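PDB 6C0D: amidase, hydantoinase/carbamoylase family from Paraburkholderia phymatum, which probably hydrolyses N-carbamoyl-L-amino acids as a homodimeric, metal-dependent member of the peptidase M20 family. Local coordinates for residues A[20-25]-A[401-406]; A[26-31]-A[48-53]; A[97-102]-A[395-400]. All blocks are in the same frame, centred on the assembly; numbering follows the deposited sequence.

Contact 1 of 3, residues A[20-25]-A[401-406]; sequences RLLDDL and HIVLGC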
loop_
_atom_site.group_PDB
_atom_site.type_symbol
_atom_site.label_atom_id
_atom_site.label_comp_id
_atom_site.label_asym_id
_atom_site.label_seq_id
_atom_site.Cartn_x
_atom_site.Cartn_y
_atom_site.Cartn_z
ATOM N N ARG A 20 14.638 -33.410 -33.001
ATOM C CA ARG A 20 15.864 -33.095 -32.275
ATOM C C ARG A 20 15.726 -31.780 -31.509
ATOM O O ARG A 20 16.177 -31.666 -30.361
ATOM C CB ARG A 20 17.031 -33.029 -33.273
ATOM C CG ARG A 20 18.412 -32.800 -32.671
ATOM C CD ARG A 20 19.493 -32.965 -33.750
ATOM N NE ARG A 20 19.346 -31.972 -34.820
ATOM C CZ ARG A 20 20.024 -32.000 -35.967
ATOM N NH1 ARG A 20 20.903 -32.969 -36.200
ATOM N NH2 ARG A 20 19.833 -31.053 -36.880
ATOM N N LEU A 21 15.125 -30.771 -32.145
ATOM C CA LEU A 21 14.900 -29.480 -31.490
ATOM C C LEU A 21 14.065 -29.631 -30.222
ATOM O O LEU A 21 14.462 -29.173 -29.143
ATOM C CB LEU A 21 14.199 -28.533 -32.457
ATOM C CG LEU A 21 13.709 -27.224 -31.850
ATOM C CD1 LEU A 21 14.912 -26.311 -31.591
ATOM C CD2 LEU A 21 12.694 -26.574 -32.787
ATOM N N LEU A 22 12.890 -30.255 -30.340
ATOM C CA LEU A 22 12.010 -30.415 -29.184
ATOM C C LEU A 22 12.641 -31.301 -28.114
ATOM O O LEU A 22 12.469 -31.053 -26.913
ATOM C CB LEU A 22 10.655 -30.981 -29.631
ATOM C CG LEU A 22 9.885 -29.919 -30.423
ATOM C CD1 LEU A 22 8.735 -30.533 -31.228
ATOM C CD2 LEU A 22 9.380 -28.853 -29.474
ATOM N N ASP A 23 13.361 -32.356 -28.522
ATOM C CA ASP A 23 14.014 -33.230 -27.538
ATOM C C ASP A 23 14.993 -32.439 -26.676
ATOM O O ASP A 23 15.036 -32.605 -25.452
ATOM C CB ASP A 23 14.753 -34.385 -28.230
ATOM C CG ASP A 23 13.814 -35.449 -28.814
ATOM O OD1 ASP A 23 12.578 -35.372 -28.614
ATOM O OD2 ASP A 23 14.333 -36.377 -29.483
ATOM N N ASP A 24 15.807 -31.581 -27.308
ATOM C CA ASP A 24 16.760 -30.768 -26.548
ATOM C C ASP A 24 16.046 -29.759 -25.646
ATOM O O ASP A 24 16.473 -29.534 -24.508
ATOM C CB ASP A 24 17.722 -30.035 -27.479
ATOM C CG ASP A 24 18.874 -30.915 -27.965
ATOM O OD1 ASP A 24 19.128 -31.986 -27.366
ATOM O OD2 ASP A 24 19.536 -30.515 -28.937
ATOM N N LEU A 25 14.972 -29.127 -26.133
ATOM C CA LEU A 25 14.226 -28.213 -25.270
ATOM C C LEU A 25 13.678 -28.934 -24.049
ATOM O O LEU A 25 13.699 -28.392 -22.936
ATOM C CB LEU A 25 13.084 -27.542 -26.038
ATOM C CG LEU A 25 13.539 -26.327 -26.840
ATOM C CD1 LEU A 25 12.392 -25.885 -27.713
ATOM C CD2 LEU A 25 13.983 -25.194 -25.912
ATOM N N HIS A 401 4.376 -24.104 -33.078
ATOM C CA HIS A 401 4.882 -22.736 -33.176
ATOM C C HIS A 401 6.339 -22.626 -32.721
ATOM O O HIS A 401 7.083 -21.773 -33.231
ATOM C CB HIS A 401 3.981 -21.789 -32.377
ATOM C CG HIS A 401 2.564 -21.781 -32.867
ATOM N ND1 HIS A 401 1.502 -21.352 -32.097
ATOM C CD2 HIS A 401 2.037 -22.173 -34.052
ATOM C CE1 HIS A 401 0.379 -21.496 -32.783
ATOM N NE2 HIS A 401 0.676 -21.980 -33.979
ATOM N N ILE A 402 6.760 -23.477 -31.780
ATOM C CA ILE A 402 8.191 -23.565 -31.462
ATOM C C ILE A 402 8.982 -23.989 -32.700
ATOM O O ILE A 402 10.039 -23.425 -33.013
ATOM C CB ILE A 402 8.418 -24.549 -30.298
ATOM C CG1 ILE A 402 7.701 -24.069 -29.033
ATOM C CG2 ILE A 402 9.941 -24.763 -30.066
ATOM C CD1 ILE A 402 7.658 -25.119 -27.899
ATOM N N VAL A 403 8.474 -24.994 -33.415
ATOM C CA VAL A 403 9.125 -25.477 -34.631
ATOM C C VAL A 403 9.147 -24.393 -35.699
ATOM O O VAL A 403 10.176 -24.155 -36.339
ATOM C CB VAL A 403 8.416 -26.749 -35.137
ATOM C CG1 VAL A 403 8.903 -27.119 -36.554
ATOM C CG2 VAL A 403 8.658 -27.893 -34.156
ATOM N N LEU A 404 8.006 -23.737 -35.940
ATOM C CA LEU A 404 7.982 -22.686 -36.968
ATOM C C LEU A 404 8.969 -21.560 -36.654
ATOM O O LEU A 404 9.686 -21.076 -37.545
ATOM C CB LEU A 404 6.566 -22.119 -37.117
ATOM C CG LEU A 404 6.436 -20.939 -38.087
ATOM C CD1 LEU A 404 6.846 -21.356 -39.515
ATOM C CD2 LEU A 404 5.020 -20.337 -38.085
ATOM N N GLY A 405 9.029 -21.132 -35.391
ATOM C CA GLY A 405 9.997 -20.107 -35.016
ATOM C C GLY A 405 11.418 -20.504 -35.379
ATOM O O GLY A 405 12.206 -19.682 -35.862
ATOM N N CYS A 406 11.756 -21.770 -35.165
ATOM C CA CYS A 406 13.112 -22.220 -35.464
ATOM C C CYS A 406 13.330 -22.313 -36.966
ATOM O O CYS A 406 14.421 -22.011 -37.456
ATOM C CB CYS A 406 13.383 -23.565 -34.801
ATOM S SG CYS A 406 15.178 -23.961 -34.732
#
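L21, L22 and L25 meet I402, V403 and C406 without any ring or other flat group between them. The interface therefore has no stacked faces or edges, and the touching is mostly by branched aliphatic chains and C406. L21 buries the most surface here. Its CG lies anti to the backbone N (chi1 171°), and both methyls end against C406. L21 CD2 sits 3.7 Å from C406 CB, while L21 CD1 lies 3.9 Å from C406 SG. L21 CD2 also lies 4.1 Å from the backbone I402 O. I402 presents its CG2 branch. That methyl touches two leucines, with I402 CG2 3.6 Å from L25 CD1 and 4.2 Å from L22 CD2. The other methyl of L22 goes to the neighbouring residue, with L22 CD1 3.9 Å from V403 CG2. The side chains of L22 and V403 cross at about a right angle. L22 thus straddles I402 and V403. The two short helical segments approach to 10.6 Å between axes, with 114° between their directions. Within these segments the touching residues span about one turn of each. Helix 102-117 adjoins this packing, with I106 against L25 and Y107 against C406. R20 and D24 form salt bridges elsewhere: R20 with E110 and E117, D24 with R57 and R113. The arrangement is plain apolar helix-helix packing. It joins the N-terminal helix 18-30 to the C-terminal helix 399-419 in the alpha/beta, zinc-binding domain of an M20-family enzyme.

Contact 2 of 3, residues A[26-31]-A[48-53]; sequences KTLRSF and IDARRW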
loop_
_atom_site.group_PDB
_atom_site.type_symbol
_atom_site.label_atom_id
_atom_site.label_comp_id
_atom_site.label_asym_id
_atom_site.label_seq_id
_atom_site.Cartn_x
_atom_site.Cartn_y
_atom_site.Cartn_z
ATOM N N LYS A 26 13.178 -30.159 -24.235
ATOM C CA LYS A 26 12.601 -30.882 -23.113
ATOM C C LYS A 26 13.675 -31.424 -22.183
ATOM O O LYS A 26 13.449 -31.500 -20.972
ATOM C CB LYS A 26 11.704 -32.008 -23.619
ATOM C CG LYS A 26 10.501 -31.473 -24.369
ATOM C CD LYS A 26 9.671 -32.591 -24.964
ATOM C CE LYS A 26 8.510 -32.034 -25.785
ATOM N NZ LYS A 26 7.667 -33.129 -26.343
ATOM N N THR A 27 14.843 -31.789 -22.722
ATOM C CA THR A 27 15.943 -32.199 -21.854
ATOM C C THR A 27 16.419 -31.033 -20.995
ATOM O O THR A 27 16.625 -31.193 -19.785
ATOM C CB THR A 27 17.089 -32.778 -22.686
ATOM O OG1 THR A 27 16.617 -33.940 -23.388
ATOM C CG2 THR A 27 18.261 -33.182 -21.772
ATOM N N LEU A 28 16.551 -29.840 -21.587
ATOM C CA LEU A 28 16.948 -28.681 -20.795
ATOM C C LEU A 28 15.908 -28.379 -19.717
ATOM O O LEU A 28 16.260 -28.054 -18.576
ATOM C CB LEU A 28 17.179 -27.472 -21.706
ATOM C CG LEU A 28 17.639 -26.166 -21.039
ATOM C CD1 LEU A 28 18.862 -26.399 -20.124
ATOM C CD2 LEU A 28 17.943 -25.097 -22.084
ATOM N N ARG A 29 14.620 -28.537 -20.048
ATOM C CA ARG A 29 13.563 -28.329 -19.062
ATOM C C ARG A 29 13.734 -29.227 -17.842
ATOM O O ARG A 29 13.395 -28.824 -16.725
ATOM C CB ARG A 29 12.193 -28.576 -19.700
ATOM C CG ARG A 29 11.009 -28.404 -18.749
ATOM C CD ARG A 29 9.716 -28.954 -19.357
ATOM N NE ARG A 29 8.532 -28.198 -18.945
ATOM C CZ ARG A 29 7.413 -28.123 -19.662
ATOM N NH1 ARG A 29 7.317 -28.760 -20.823
ATOM N NH2 ARG A 29 6.392 -27.405 -19.225
ATOM N N SER A 30 14.252 -30.441 -18.027
ATOM C CA SER A 30 14.369 -31.364 -16.903
ATOM C C SER A 30 15.358 -30.884 -15.844
ATOM O O SER A 30 15.276 -31.332 -14.691
ATOM C CB SER A 30 14.758 -32.755 -17.402
ATOM O OG SER A 30 16.116 -32.797 -17.794
ATOM N N PHE A 31 16.285 -29.992 -16.198
ATOM C CA PHE A 31 17.209 -29.398 -15.230
ATOM C C PHE A 31 16.494 -28.262 -14.509
ATOM O O PHE A 31 16.470 -27.120 -14.970
ATOM C CB PHE A 31 18.479 -28.898 -15.912
ATOM C CG PHE A 31 19.340 -29.992 -16.481
ATOM C CD1 PHE A 31 20.169 -30.744 -15.657
ATOM C CD2 PHE A 31 19.331 -30.259 -17.841
ATOM C CE1 PHE A 31 20.966 -31.748 -16.183
ATOM C CE2 PHE A 31 20.115 -31.262 -18.370
ATOM C CZ PHE A 31 20.937 -32.001 -17.549
ATOM N N ILE A 48 24.473 -25.292 -13.078
ATOM C CA ILE A 48 25.758 -25.789 -13.559
ATOM C C ILE A 48 25.579 -27.124 -14.269
ATOM O O ILE A 48 26.192 -27.369 -15.315
ATOM C CB ILE A 48 26.769 -25.891 -12.399
ATOM C CG1 ILE A 48 27.101 -24.499 -11.862
ATOM C CG2 ILE A 48 28.031 -26.607 -12.856
ATOM C CD1 ILE A 48 27.561 -23.519 -12.933
ATOM N N ASP A 49 24.732 -28.004 -13.718
ATOM C CA ASP A 49 24.463 -29.290 -14.359
ATOM C C ASP A 49 23.932 -29.092 -15.771
ATOM O O ASP A 49 24.373 -29.756 -16.719
ATOM C CB ASP A 49 23.451 -30.096 -13.539
ATOM C CG ASP A 49 24.051 -30.727 -12.307
ATOM O OD1 ASP A 49 25.287 -30.925 -12.251
ATOM O OD2 ASP A 49 23.266 -31.040 -11.390
ATOM N N ALA A 50 22.977 -28.172 -15.926
ATOM C CA ALA A 50 22.413 -27.890 -17.238
ATOM C C ALA A 50 23.464 -27.324 -18.182
ATOM O O ALA A 50 23.448 -27.608 -19.386
ATOM C CB ALA A 50 21.244 -26.919 -17.099
ATOM N N ARG A 51 24.386 -26.516 -17.652
ATOM C CA ARG A 51 25.431 -25.936 -18.489
ATOM C C ARG A 51 26.410 -27.000 -18.965
ATOM O O ARG A 51 26.869 -26.956 -20.111
ATOM C CB ARG A 51 26.159 -24.828 -17.730
ATOM C CG ARG A 51 25.291 -23.597 -17.580
ATOM C CD ARG A 51 25.929 -22.370 -16.886
ATOM N NE ARG A 51 24.794 -21.505 -16.622
ATOM C CZ ARG A 51 24.318 -20.591 -17.461
ATOM N NH1 ARG A 51 24.950 -20.301 -18.601
ATOM N NH2 ARG A 51 23.212 -19.939 -17.136
ATOM N N ARG A 52 26.745 -27.961 -18.104
ATOM C CA ARG A 52 27.607 -29.049 -18.546
ATOM C C ARG A 52 26.926 -29.871 -19.633
ATOM O O ARG A 52 27.555 -30.228 -20.638
ATOM C CB ARG A 52 28.000 -29.922 -17.357
ATOM C CG ARG A 52 28.943 -29.212 -16.405
ATOM C CD ARG A 52 29.192 -30.006 -15.135
ATOM N NE ARG A 52 30.152 -29.308 -14.291
ATOM C CZ ARG A 52 30.209 -29.428 -12.971
ATOM N NH1 ARG A 52 29.347 -30.216 -12.340
ATOM N NH2 ARG A 52 31.118 -28.752 -12.285
ATOM N N TRP A 53 25.633 -30.163 -19.463
ATOM C CA TRP A 53 24.901 -30.870 -20.506
ATOM C C TRP A 53 24.918 -30.073 -21.804
ATOM O O TRP A 53 25.209 -30.613 -22.878
ATOM C CB TRP A 53 23.464 -31.144 -20.059
ATOM C CG TRP A 53 22.601 -31.629 -21.189
ATOM C CD1 TRP A 53 22.495 -32.913 -21.650
ATOM C CD2 TRP A 53 21.738 -30.835 -22.014
ATOM N NE1 TRP A 53 21.625 -32.964 -22.712
ATOM C CE2 TRP A 53 21.142 -31.704 -22.952
ATOM C CE3 TRP A 53 21.403 -29.478 -22.045
ATOM C CZ2 TRP A 53 20.236 -31.258 -23.915
ATOM C CZ3 TRP A 53 20.495 -29.036 -23.002
ATOM C CH2 TRP A 53 19.926 -29.924 -23.923
#
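F31 and W53 form the aromatic part of this contact, and A50 adds a CH-pi interaction. A50 CA stands over one face of the F31 ring, 3.9 Å from its centroid and close to the ring normal. The F31 ring and the five-membered ring of W53 have centroids 5.5 Å apart and planes at 41°. They meet obliquely. The W53 side chain leaves its helix with CG anti to the backbone N (chi1 169°), which carries the indole across to helix 18-30. F31 CZ touches the stem of this residue, 3.7 Å from W53 CB.

Aliphatic contacts fill in around the rings. T27 CG2 presses on the indole at 3.4 Å from W53 CE2, and the T27 and W53 side chains cross obliquely. L28 CB lies 3.9 Å from W53 CZ3. L28 CD1 comes equally near to A50 CB. The small A50 also packs its methyl against F31, with F31 CB 3.6 Å from A50 CB. D49 joins through its CB, beside the F31 ring.

Three polar groups, T27 OG1, S30 OG and F31 O, are engaged outside the interface or within one segment. T27 holds OG1 beside its backbone N (chi1 -61°), where it bonds to D23 O, and this puts CG2 on the side of W53. S30 OG donates to T27 O at 2.6 Å. The F31 carbonyl O accepts from R40 NH1.

The two segments run roughly antiparallel and meet through apolar packing and one CH-pi contact. With hydrogen bonds absent between them, the fit depends on shape, chiefly on the small A50 beneath F31 and the broad indole, with T27 CG2 and F31 CE2 over one face.

Contact 3 of 3, residues A[97-102]-A[395-400]; sequences GWLDGA and EDTAEQ. With ZN (zinc ion), chain B.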
loop_
_atom_site.group_PDB
_atom_site.type_symbol
_atom_site.label_atom_id
_atom_site.label_comp_id
_atom_site.label_asym_id
_atom_site.label_seq_id
_atom_site.Cartn_x
_atom_site.Cartn_y
_atom_site.Cartn_z
ATOM N N GLY A 97 9.709 -19.987 -16.532
ATOM C CA GLY A 97 9.065 -20.911 -17.441
ATOM C C GLY A 97 10.091 -21.668 -18.281
ATOM O O GLY A 97 11.283 -21.368 -18.280
ATOM N N TRP A 98 9.603 -22.671 -19.016
ATOM C CA TRP A 98 10.540 -23.583 -19.660
ATOM C C TRP A 98 11.072 -23.056 -20.981
ATOM O O TRP A 98 12.002 -23.650 -21.540
ATOM C CB TRP A 98 9.899 -24.963 -19.852
ATOM C CG TRP A 98 8.918 -25.117 -20.987
ATOM C CD1 TRP A 98 7.666 -24.559 -21.089
ATOM C CD2 TRP A 98 9.079 -25.955 -22.144
ATOM N NE1 TRP A 98 7.056 -24.978 -22.259
ATOM C CE2 TRP A 98 7.908 -25.826 -22.924
ATOM C CE3 TRP A 98 10.117 -26.780 -22.610
ATOM C CZ2 TRP A 98 7.738 -26.508 -24.134
ATOM C CZ3 TRP A 98 9.948 -27.455 -23.806
ATOM C CH2 TRP A 98 8.764 -27.315 -24.557
ATOM N N LEU A 99 10.527 -21.954 -21.494
ATOM C CA LEU A 99 10.984 -21.436 -22.774
ATOM C C LEU A 99 11.642 -20.067 -22.699
ATOM O O LEU A 99 12.337 -19.694 -23.645
ATOM C CB LEU A 99 9.817 -21.377 -23.772
ATOM C CG LEU A 99 9.154 -22.728 -24.059
ATOM C CD1 LEU A 99 7.881 -22.535 -24.877
ATOM C CD2 LEU A 99 10.125 -23.659 -24.784
ATOM N N ASP A 100 11.438 -19.301 -21.626
ATOM C CA ASP A 100 12.110 -18.010 -21.525
ATOM C C ASP A 100 13.607 -18.234 -21.468
ATOM O O ASP A 100 14.117 -18.853 -20.527
ATOM C CB ASP A 100 11.637 -17.233 -20.292
ATOM C CG ASP A 100 12.168 -15.787 -20.267
ATOM O OD1 ASP A 100 13.321 -15.547 -20.697
ATOM O OD2 ASP A 100 11.424 -14.884 -19.827
ATOM N N GLY A 101 14.304 -17.726 -22.474
ATOM C CA GLY A 101 15.733 -17.921 -22.581
ATOM C C GLY A 101 16.106 -19.227 -23.248
ATOM O O GLY A 101 16.835 -19.219 -24.243
ATOM N N ALA A 102 15.598 -20.353 -22.727
ATOM C CA ALA A 102 15.910 -21.663 -23.292
ATOM C C ALA A 102 15.615 -21.723 -24.787
ATOM O O ALA A 102 16.374 -22.325 -25.558
ATOM C CB ALA A 102 15.115 -22.743 -22.554
ATOM N N GLU A 395 3.741 -20.670 -18.316
ATOM C CA GLU A 395 4.212 -20.161 -19.600
ATOM C C GLU A 395 4.389 -21.300 -20.604
ATOM O O GLU A 395 4.914 -22.364 -20.261
ATOM C CB GLU A 395 5.533 -19.415 -19.386
ATOM C CG GLU A 395 6.460 -19.304 -20.588
ATOM C CD GLU A 395 7.883 -18.937 -20.175
ATOM O OE1 GLU A 395 8.816 -19.732 -20.445
ATOM O OE2 GLU A 395 8.068 -17.856 -19.569
ATOM N N ASP A 396 3.940 -21.085 -21.847
ATOM C CA ASP A 396 3.967 -22.171 -22.827
ATOM C C ASP A 396 3.728 -21.651 -24.246
ATOM O O ASP A 396 3.178 -20.565 -24.452
ATOM C CB ASP A 396 2.936 -23.254 -22.498
ATOM C CG ASP A 396 3.352 -24.623 -23.014
ATOM O OD1 ASP A 396 4.457 -24.738 -23.593
ATOM O OD2 ASP A 396 2.574 -25.586 -22.846
ATOM N N THR A 397 4.133 -22.476 -25.220
ATOM C CA THR A 397 3.996 -22.212 -26.652
ATOM C C THR A 397 3.704 -23.537 -27.346
ATOM O O THR A 397 4.348 -24.543 -27.034
ATOM C CB THR A 397 5.277 -21.585 -27.217
ATOM O OG1 THR A 397 5.559 -20.347 -26.545
ATOM C CG2 THR A 397 5.131 -21.334 -28.708
ATOM N N ALA A 398 2.730 -23.552 -28.266
ATOM C CA ALA A 398 2.416 -24.783 -28.989
ATOM C C ALA A 398 3.658 -25.322 -29.687
ATOM O O ALA A 398 4.465 -24.549 -30.206
ATOM C CB ALA A 398 1.318 -24.537 -30.022
ATOM N N GLU A 399 3.807 -26.654 -29.706
ATOM C CA GLU A 399 5.019 -27.229 -30.296
ATOM C C GLU A 399 5.175 -26.828 -31.755
ATOM O O GLU A 399 6.287 -26.549 -32.210
ATOM C CB GLU A 399 5.020 -28.756 -30.176
ATOM C CG GLU A 399 5.126 -29.244 -28.731
ATOM C CD GLU A 399 5.617 -30.684 -28.597
ATOM O OE1 GLU A 399 5.703 -31.416 -29.607
ATOM O OE2 GLU A 399 5.933 -31.081 -27.461
ATOM N N GLN A 400 4.083 -26.799 -32.519
ATOM C CA GLN A 400 4.198 -26.402 -33.922
ATOM C C GLN A 400 4.659 -24.957 -34.065
ATOM O O GLN A 400 5.273 -24.595 -35.077
ATOM C CB GLN A 400 2.862 -26.617 -34.639
ATOM C CG GLN A 400 1.687 -25.927 -33.955
ATOM C CD GLN A 400 0.441 -25.926 -34.809
ATOM O OE1 GLN A 400 0.364 -25.206 -35.801
ATOM N NE2 GLN A 400 -0.542 -26.743 -34.435
HETATM ZN ZN ZN B . 14.680 -14.011 -21.382
HETATM O O HOH W 1 9.737 -17.615 -17.584
HETATM O O HOH W 2 6.814 -23.094 -18.122
HETATM O O HOH W 3 8.388 -14.790 -20.241
HETATM O O HOH W 4 13.897 -12.701 -19.926
HETATM O O HOH W 5 15.853 -12.313 -22.291
#
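E395 extends toward the 97-102 loop with CG anti to its backbone N (chi1 156°) and the chain straight beyond it. W98 has its CG between the backbone N and the carbonyl carbon (chi1 77°), which brings the indole N-H to D396. The loop belongs to the metal site of the M20 zinc-hydrolase fold and leads into helix 102-117, with G101 as N-cap. E395 OE1 grips two successive backbone amides. L99 N donates at 3.0 Å, nearly in line with the C-O bond of E395 OE1. D100 N donates at 2.9 Å, on the syn side of that oxygen but tilted out of the carboxylate plane. E395 is poorly ordered, so its bonds are less certain than the rest. A water bridges E395 OE2 and G97 N, and another bridges E395 OE2 and D100 OD2.

D396 OD1 also takes two donors. W98 NE1 reaches it at 2.9 Å, with an N-H...O angle of 159°. The oxygen lies in the indole plane, but the bond arrives from above the carboxylate plane. T397 N reaches D396 OD1 from the opposite face at 2.8 Å. Apolar packing completes the contact: L99 CD1 lies 3.6 Å from T397 CB. T397 OG1 bonds to P384 O.

E395 is placed as a second-shell residue, consistent with steadying the backbone at D100. The zinc is also bound by H89, H196 and two waters. D100 OD1 completes the observed coordination, 2.2 Å from the zinc.

Overall arrangement
Contacts 1 and 2 share helix 18-30 and lie in succession along it, with centres about 16 Å apart. They touch where D24 O meets W53 CH2 at 3.5 Å. Contact 3 is centred only about 9 Å from contact 1, and both use helix 399-419. L25 CB there packs 3.9 Å from W98 CZ3. Contact 3 connects to contact 2 by a salt bridge, K26 NZ to E399 OE2 at 2.9 Å. Contact 3 alone supplies a zinc ligand. The side chains of L25 and L28 are each about 12 Å from the metal, so contacts 1 and 2 form outer layers packed behind the active-site loop.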